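Local coordinates for protein acetone carboxylase alpha subunit (Xanthobacter autotrophicus Py2, PDB 5M45) that forms the alpha subunit of acetone carboxylase, a hydantoinase B/oxoprolinase family protein that carries a manganese site and belongs to a six-chain assembly, at residues A277-M282 / Q362-S367. Sequence-based numbering, arbitrary orientation.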
ATOM      1  N   ALA A 277      23.019  38.557  -5.379  1.00 16.26           N
ATOM      2  CA  ALA A 277      22.995  39.984  -5.072  1.00 16.60           C
ATOM      3  C   ALA A 277      22.509  40.255  -3.651  1.00 16.50           C
ATOM      4  O   ALA A 277      23.071  41.094  -2.957  1.00 16.04           O
ATOM      5  CB  ALA A 277      22.134  40.758  -6.084  1.00 16.52           C
ATOM      6  N   ARG A 278      21.471  39.521  -3.219  1.00 16.51           N
ATOM      7  CA  ARG A 278      20.935  39.680  -1.866  1.00 16.85           C
ATOM      8  C   ARG A 278      21.932  39.238  -0.781  1.00 16.59           C
ATOM      9  O   ARG A 278      22.065  39.907   0.252  1.00 16.15           O
ATOM     10  CB  ARG A 278      19.559  39.024  -1.741  1.00 17.37           C
ATOM     11  CG  ARG A 278      18.450  39.877  -2.380  1.00 17.80           C
ATOM     12  CD  ARG A 278      18.050  40.919  -1.364  1.00 18.84           C
ATOM     13  NE  ARG A 278      17.065  41.886  -1.815  1.00 19.90           N
ATOM     14  CZ  ARG A 278      16.442  42.749  -0.977  1.00 20.24           C
ATOM     15  NH1 ARG A 278      16.639  42.731   0.391  1.00 20.46           N
ATOM     16  NH2 ARG A 278      15.532  43.566  -1.483  1.00 20.10           N
ATOM     17  N   ILE A 279      22.657  38.152  -1.042  1.00 16.60           N
ATOM     18  CA  ILE A 279      23.717  37.703  -0.140  1.00 17.06           C
ATOM     19  C   ILE A 279      24.785  38.794   0.026  1.00 17.64           C
ATOM     20  O   ILE A 279      25.158  39.112   1.143  1.00 17.05           O
ATOM     21  CB  ILE A 279      24.320  36.357  -0.579  1.00 16.97           C
ATOM     22  CG1 ILE A 279      23.306  35.256  -0.275  1.00 16.84           C
ATOM     23  CG2 ILE A 279      25.632  36.071   0.155  1.00 17.29           C
ATOM     24  CD1 ILE A 279      23.736  33.896  -0.793  1.00 16.94           C
ATOM     25  N   LYS A 280      25.222  39.388  -1.080  1.00 18.58           N
ATOM     26  CA  LYS A 280      26.256  40.448  -0.997  1.00 19.79           C
ATOM     27  C   LYS A 280      25.749  41.765  -0.421  1.00 19.60           C
ATOM     28  O   LYS A 280      26.538  42.518   0.133  1.00 20.22           O
ATOM     29  CB  LYS A 280      26.886  40.705  -2.358  1.00 20.97           C
ATOM     30  CG  LYS A 280      27.557  39.478  -2.945  1.00 22.11           C
ATOM     31  CD  LYS A 280      28.787  39.768  -3.747  1.00 23.82           C
ATOM     32  CE  LYS A 280      28.484  40.271  -5.113  1.00 24.64           C
ATOM     33  NZ  LYS A 280      29.787  40.284  -5.837  1.00 25.60           N
ATOM     34  N   ALA A 281      24.448  42.035  -0.534  1.00 19.15           N
ATOM     35  CA  ALA A 281      23.847  43.254   0.039  1.00 19.06           C
ATOM     36  C   ALA A 281      23.528  43.156   1.551  1.00 18.77           C
ATOM     37  O   ALA A 281      23.559  44.190   2.236  1.00 18.66           O
ATOM     38  CB  ALA A 281      22.591  43.651  -0.743  1.00 19.02           C
ATOM     39  N   MET A 282      23.236  41.941   2.064  1.00 18.17           N
ATOM     40  CA  MET A 282      22.639  41.779   3.379  1.00 18.13           C
ATOM     41  C   MET A 282      23.518  41.077   4.425  1.00 17.48           C
ATOM     42  O   MET A 282      23.319  41.278   5.622  1.00 17.10           O
ATOM     43  CB  MET A 282      21.320  40.983   3.269  1.00 18.72           C
ATOM     44  CG  MET A 282      20.159  41.646   2.554  1.00 19.47           C
ATOM     45  SD  MET A 282      18.724  40.515   2.353  1.00 20.87           S
ATOM     46  CE  MET A 282      18.128  40.492   4.010  1.00 20.80           C
ATOM     47  N   GLN A 362      11.669  33.436   2.794  1.00 13.30           N
ATOM     48  CA  GLN A 362      11.100  34.214   3.891  1.00 13.45           C
ATOM     49  C   GLN A 362      12.030  35.309   4.457  1.00 13.55           C
ATOM     50  O   GLN A 362      11.581  36.114   5.301  1.00 13.38           O
ATOM     51  CB  GLN A 362      10.626  33.308   5.040  1.00 13.30           C
ATOM     52  CG  GLN A 362       9.545  32.335   4.605  1.00 13.17           C
ATOM     53  CD  GLN A 362       9.164  31.315   5.645  1.00 13.16           C
ATOM     54  OE1 GLN A 362       9.351  31.493   6.860  1.00 13.21           O
ATOM     55  NE2 GLN A 362       8.602  30.207   5.167  1.00 13.24           N
ATOM     56  N   THR A 363      13.287  35.350   4.003  1.00 13.93           N
ATOM     57  CA  THR A 363      14.294  36.267   4.572  1.00 14.41           C
ATOM     58  C   THR A 363      15.264  36.882   3.519  1.00 14.99           C
ATOM     59  O   THR A 363      15.387  38.137   3.438  1.00 15.82           O
ATOM     60  CB  THR A 363      15.036  35.598   5.789  1.00 14.39           C
ATOM     61  OG1 THR A 363      15.936  36.535   6.403  1.00 14.55           O
ATOM     62  CG2 THR A 363      15.830  34.314   5.392  1.00 14.39           C
ATOM     63  N   LEU A 364      15.914  36.063   2.689  1.00 15.18           N
ATOM     64  CA  LEU A 364      16.906  36.559   1.708  1.00 15.41           C
ATOM     65  C   LEU A 364      16.282  37.055   0.408  1.00 15.49           C
ATOM     66  O   LEU A 364      16.603  38.152  -0.051  1.00 15.56           O
ATOM     67  CB  LEU A 364      17.941  35.471   1.348  1.00 15.64           C
ATOM     68  CG  LEU A 364      19.105  35.284   2.323  1.00 15.74           C
ATOM     69  CD1 LEU A 364      19.876  34.043   1.973  1.00 15.91           C
ATOM     70  CD2 LEU A 364      20.035  36.478   2.314  1.00 15.82           C
ATOM     71  N   ILE A 365      15.381  36.258  -0.163  1.00 15.61           N
ATOM     72  CA  ILE A 365      14.822  36.527  -1.507  1.00 15.73           C
ATOM     73  C   ILE A 365      13.302  36.812  -1.648  1.00 15.96           C
ATOM     74  O   ILE A 365      12.767  36.637  -2.736  1.00 16.11           O
ATOM     75  CB  ILE A 365      15.226  35.389  -2.497  1.00 15.94           C
ATOM     76  CG1 ILE A 365      14.596  34.046  -2.103  1.00 15.60           C
ATOM     77  CG2 ILE A 365      16.754  35.269  -2.624  1.00 16.12           C
ATOM     78  CD1 ILE A 365      14.850  32.952  -3.133  1.00 15.65           C
ATOM     79  N   PRO A 366      12.603  37.284  -0.595  1.00 16.12           N
ATOM     80  CA  PRO A 366      11.140  37.490  -0.789  1.00 16.63           C
ATOM     81  C   PRO A 366      10.727  38.453  -1.921  1.00 17.78           C
ATOM     82  O   PRO A 366       9.619  38.320  -2.453  1.00 17.51           O
ATOM     83  CB  PRO A 366      10.651  38.008   0.573  1.00 16.46           C
ATOM     84  CG  PRO A 366      11.870  38.531   1.263  1.00 16.17           C
ATOM     85  CD  PRO A 366      13.049  37.724   0.738  1.00 15.95           C
ATOM     86  N   SER A 367      11.585  39.391  -2.294  1.00 18.84           N
ATOM     87  CA  SER A 367      11.256  40.289  -3.428  1.00 20.54           C
ATOM     88  C   SER A 367      12.051  40.009  -4.723  1.00 20.83           C
ATOM     89  O   SER A 367      12.024  40.825  -5.639  1.00 20.57           O
ATOM     90  CB  SER A 367      11.324  41.786  -2.995  1.00 21.96           C
ATOM     91  OG  SER A 367      12.604  42.077  -2.586  1.00 24.01           O
TER
HETATM   92  O   HOH W   1      15.538  43.247  -4.053  1.00 22.76           O
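Leu-364 lays its isobutyl end against the last turn of helix 257-282, in a helix-to-loop packing contact of the hydantoinase B/oxoprolinase family region. Leu-364 CD1 packs on Ile-279 CG1 at 4.3 Å, while Leu-364 CD2, also near that carbon, lies 4.2 Å from Met-282 SD. Leu-275, one turn earlier on the same helix, and Tyr-419 of helix 401-422 also touch this leucine, which is buried. The neighbouring Arg-278 runs its aliphatic stem past the Leu-364 carbonyl, with CB, CG and CD all close to that oxygen and CD 3.4 Å from Leu-364 O. The chain bends at chi2 (-83°), consistent with the guanidinium turning along the loop toward Ser-367. Arg-278 NE forms a salt bridge with Glu-368 OE2, the residue after Ser-367, so the main charge pairing ties the helix to the continuing loop. In the guanidinium plane, Arg-278 NH1 points at Met-282 SD in a weak but nearly straight hydrogen bond (3.6 Å, 168°), which ties two residues of the same helix. Met-282 then bends at chi3 (74°), and its CE comes 3.7 Å from Thr-363 O. Thr-363 OG1 and Tyr-419 OH are hydrogen-bonded, linking the loop to helix 401-422. At the more exposed end, a water accepts from Arg-278 NH2 at 2.6 Å and makes a weak, long bond to Ser-367 OG at 3.5 Å.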